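Local coordinates for protein gamma-glutamyltransferase 1 Threonine peptidase. MEROPS family T03 (Pseudomonas nitroreducens, PDB 7D9E) that transfers the gamma-glutamyl group of glutathione and related donors to amino acids and peptides, or to water, as an N-terminal nucleophile (Ntn) enzyme, at residues P114-H125 against M164-V172. Numbering follows the deposited sequence. Where two conformers were deposited one is given.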
loop_
_atom_site.group_PDB
_atom_site.type_symbol
_atom_site.label_atom_id
_atom_site.label_comp_id
_atom_site.label_asym_id
_atom_site.label_seq_id
_atom_site.Cartn_x
_atom_site.Cartn_y
_atom_site.Cartn_z
ATOM N N PRO B 114 -9.322 -14.790 16.922
ATOM C CA PRO B 114 -10.430 -14.117 16.241
ATOM C C PRO B 114 -9.868 -12.954 15.447
ATOM O O PRO B 114 -8.885 -12.327 15.852
ATOM C CB PRO B 114 -11.311 -13.620 17.390
ATOM C CG PRO B 114 -10.927 -14.470 18.583
ATOM C CD PRO B 114 -9.456 -14.729 18.388
ATOM N N LEU B 115 -10.503 -12.678 14.306
ATOM C CA LEU B 115 -10.008 -11.648 13.404
ATOM C C LEU B 115 -9.780 -10.324 14.123
ATOM O O LEU B 115 -8.771 -9.647 13.882
ATOM C CB LEU B 115 -10.977 -11.446 12.240
ATOM C CG LEU B 115 -10.477 -10.532 11.112
ATOM C CD1 LEU B 115 -9.240 -11.052 10.445
ATOM C CD2 LEU B 115 -11.583 -10.322 10.099
ATOM N N GLU B 116 -10.715 -9.927 14.988
ATOM C CA GLU B 116 -10.580 -8.631 15.649
ATOM C C GLU B 116 -9.332 -8.591 16.523
ATOM O O GLU B 116 -8.626 -7.577 16.567
ATOM C CB GLU B 116 -11.833 -8.297 16.459
ATOM N N LYS B 117 -9.036 -9.690 17.212
ATOM C CA LYS B 117 -7.837 -9.752 18.037
ATOM C C LYS B 117 -6.590 -9.835 17.181
ATOM O O LYS B 117 -5.562 -9.247 17.524
ATOM C CB LYS B 117 -7.903 -10.957 18.976
ATOM C CG LYS B 117 -9.083 -10.915 19.923
ATOM C CD LYS B 117 -8.784 -10.028 21.106
ATOM C CE LYS B 117 -9.947 -10.031 22.094
ATOM N NZ LYS B 117 -9.994 -8.828 22.959
ATOM N N ALA B 118 -6.666 -10.563 16.065
ATOM C CA ALA B 118 -5.526 -10.685 15.170
ATOM C C ALA B 118 -5.122 -9.334 14.593
ATOM O O ALA B 118 -3.941 -9.084 14.376
ATOM C CB ALA B 118 -5.879 -11.634 14.021
ATOM N N VAL B 119 -6.091 -8.464 14.337
ATOM C CA VAL B 119 -5.809 -7.136 13.809
ATOM C C VAL B 119 -5.419 -6.164 14.918
ATOM O O VAL B 119 -4.574 -5.283 14.707
ATOM C CB VAL B 119 -7.039 -6.660 13.019
ATOM C CG1 VAL B 119 -6.935 -5.200 12.663
ATOM C CG2 VAL B 119 -7.196 -7.464 11.733
ATOM N N ALA B 120 -6.030 -6.275 16.090
ATOM C CA ALA B 120 -5.725 -5.342 17.160
ATOM C C ALA B 120 -4.383 -5.625 17.816
ATOM O O ALA B 120 -3.846 -4.741 18.479
ATOM C CB ALA B 120 -6.801 -5.385 18.242
ATOM N N ALA B 121 -3.850 -6.833 17.662
ATOM C CA ALA B 121 -2.624 -7.209 18.343
ATOM C C ALA B 121 -1.475 -6.267 18.011
ATOM O O ALA B 121 -1.344 -5.771 16.881
ATOM C CB ALA B 121 -2.250 -8.645 17.985
ATOM N N GLN B 122 -0.601 -6.071 19.003
ATOM C CA GLN B 122 0.662 -5.384 18.781
ATOM C C GLN B 122 1.377 -5.935 17.553
ATOM O O GLN B 122 1.434 -7.150 17.346
ATOM C CB GLN B 122 1.561 -5.590 20.001
ATOM C CG GLN B 122 2.923 -4.939 19.915
ATOM C CD GLN B 122 3.709 -5.177 21.188
ATOM O OE1 GLN B 122 4.067 -4.241 21.930
ATOM N NE2 GLN B 122 3.939 -6.434 21.476
ATOM N N ARG B 123 1.918 -5.026 16.739
ATOM C CA ARG B 123 2.792 -5.379 15.629
ATOM C C ARG B 123 4.088 -4.601 15.769
ATOM O O ARG B 123 4.098 -3.466 16.261
ATOM C CB ARG B 123 2.166 -5.081 14.258
ATOM C CG ARG B 123 0.957 -5.958 13.980
ATOM C CD ARG B 123 0.476 -5.850 12.570
ATOM N NE ARG B 123 -0.041 -4.539 12.207
ATOM C CZ ARG B 123 -1.315 -4.163 12.299
ATOM N NH1 ARG B 123 -2.223 -4.993 12.804
ATOM N NH2 ARG B 123 -1.676 -2.955 11.926
ATOM N N VAL B 124 5.192 -5.227 15.350
ATOM C CA VAL B 124 6.504 -4.583 15.373
ATOM C C VAL B 124 7.181 -4.859 14.039
ATOM O O VAL B 124 6.704 -5.658 13.236
ATOM C CB VAL B 124 7.388 -5.053 16.553
ATOM C CG1 VAL B 124 6.706 -4.706 17.881
ATOM C CG2 VAL B 124 7.701 -6.516 16.439
ATOM N N HIS B 125 8.332 -4.225 13.817
ATOM C CA HIS B 125 8.959 -4.306 12.507
ATOM C C HIS B 125 10.474 -4.211 12.609
ATOM O O HIS B 125 11.007 -3.376 13.345
ATOM C CB HIS B 125 8.436 -3.148 11.652
ATOM C CG HIS B 125 9.052 -3.055 10.297
ATOM N ND1 HIS B 125 8.754 -3.942 9.282
ATOM C CD2 HIS B 125 9.962 -2.189 9.794
ATOM C CE1 HIS B 125 9.443 -3.607 8.200
ATOM N NE2 HIS B 125 10.187 -2.552 8.487
ATOM N N MET B 164 1.463 1.475 13.222
ATOM C CA MET B 164 2.072 0.398 12.452
ATOM C C MET B 164 1.009 -0.249 11.568
ATOM O O MET B 164 0.581 -1.388 11.778
ATOM C CB MET B 164 2.689 -0.606 13.418
ATOM C CG MET B 164 3.415 -1.772 12.784
ATOM S SD MET B 164 5.028 -1.272 12.179
ATOM C CE MET B 164 5.886 -0.861 13.701
ATOM N N GLY B 165 0.579 0.508 10.552
ATOM C CA GLY B 165 -0.432 0.020 9.639
ATOM C C GLY B 165 -1.842 0.380 10.051
ATOM O O GLY B 165 -2.101 1.091 11.030
ATOM N N ASP B 166 -2.780 -0.121 9.242
ATOM C CA ASP B 166 -4.214 0.158 9.322
ATOM C C ASP B 166 -4.890 -0.960 8.523
ATOM O O ASP B 166 -5.390 -0.760 7.408
ATOM C CB ASP B 166 -4.545 1.565 8.858
ATOM C CG ASP B 166 -5.990 1.947 9.127
ATOM O OD1 ASP B 166 -6.669 1.273 9.926
ATOM O OD2 ASP B 166 -6.425 2.977 8.585
ATOM N N ILE B 167 -4.872 -2.154 9.086
ATOM C CA ILE B 167 -5.388 -3.321 8.377
ATOM C C ILE B 167 -6.895 -3.177 8.221
ATOM O O ILE B 167 -7.620 -2.856 9.180
ATOM C CB ILE B 167 -5.030 -4.577 9.183
ATOM C CG1 ILE B 167 -3.520 -4.892 9.124
ATOM C CG2 ILE B 167 -5.812 -5.783 8.627
ATOM C CD1 ILE B 167 -3.079 -5.702 7.916
ATOM N N GLN B 168 -7.389 -3.486 7.024
ATOM C CA GLN B 168 -8.816 -3.568 6.754
ATOM C C GLN B 168 -9.038 -4.959 6.187
ATOM O O GLN B 168 -8.499 -5.283 5.126
ATOM C CB GLN B 168 -9.270 -2.503 5.765
ATOM C CG GLN B 168 -8.967 -1.088 6.205
ATOM C CD GLN B 168 -9.647 -0.722 7.489
ATOM O OE1 GLN B 168 -10.744 -1.206 7.782
ATOM N NE2 GLN B 168 -9.034 0.175 8.228
ATOM N N ALA B 169 -9.801 -5.788 6.899
ATOM C CA ALA B 169 -9.877 -7.200 6.592
ATOM C C ALA B 169 -11.312 -7.719 6.596
ATOM O O ALA B 169 -12.184 -7.226 7.320
ATOM C CB ALA B 169 -9.064 -8.036 7.611
ATOM N N ILE B 170 -11.545 -8.738 5.769
ATOM C CA ILE B 170 -12.807 -9.478 5.749
ATOM C C ILE B 170 -12.461 -10.956 5.824
ATOM O O ILE B 170 -11.583 -11.425 5.099
ATOM C CB ILE B 170 -13.591 -9.213 4.443
ATOM C CG1 ILE B 170 -13.918 -7.729 4.327
ATOM C CG2 ILE B 170 -14.837 -10.100 4.378
ATOM C CD1 ILE B 170 -14.478 -7.355 2.955
ATOM N N ARG B 171 -13.134 -11.689 6.694
ATOM C CA ARG B 171 -12.964 -13.127 6.802
ATOM C C ARG B 171 -14.272 -13.794 6.418
ATOM O O ARG B 171 -15.359 -13.308 6.758
ATOM C CB ARG B 171 -12.597 -13.535 8.248
ATOM C CG ARG B 171 -12.253 -15.011 8.453
ATOM C CD ARG B 171 -11.889 -15.236 9.932
ATOM N NE ARG B 171 -11.271 -16.525 10.205
ATOM C CZ ARG B 171 -10.557 -16.794 11.299
ATOM N NH1 ARG B 171 -10.366 -15.860 12.223
ATOM N NH2 ARG B 171 -10.029 -17.996 11.466
ATOM N N VAL B 172 -14.159 -14.908 5.708
ATOM C CA VAL B 172 -15.298 -15.693 5.262
ATOM C C VAL B 172 -15.185 -17.062 5.906
ATOM O O VAL B 172 -14.137 -17.712 5.802
ATOM C CB VAL B 172 -15.317 -15.815 3.727
ATOM C CG1 VAL B 172 -16.533 -16.607 3.288
ATOM C CG2 VAL B 172 -15.288 -14.444 3.078
#
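The carbonyl oxygen of Met164 is gripped twice by one guanidinium group: Arg123 NH2 donates to Met164 O at 2.8 Å, 24° off the carbonyl plane, while Arg123 NE adds a weak, more bent bond to the same Met164 O. The arginine shows how one cation fastens a loop to a helix end. Its third nitrogen turns back, with Arg123 NH1 weakly bonded to Val119 O at 3.0 Å, and Asp182 forms a salt bridge with NH2; together these should restrain its rotation. A bend at chi3 (-65°) lays it over Ile167, whose CG1 sits 3.6 Å above one face, offset toward the rim.

Beyond the Arg123 guanidinium the contact is mostly apolar. Val119 CG2 meets Ile167 CG2 at 3.8 Å, and Leu115 spreads its two methyls, CD1 to Ala169 CB and CD2 to Arg171 CB (3.8 Å). At the other end, one conformer of Met164 turns its sulfur toward His125 CB.

The Met164-Gly165 end lies near the bound DON, next to Gly93, which lines the ligand pocket. Helix 115-120 runs roughly antiparallel to strand 168-172 (154°), covering the antiparallel sheet where Leu115 also reaches strands 84-90 and 176-181, with helix 97-109 packed against Ala118 and Arg123.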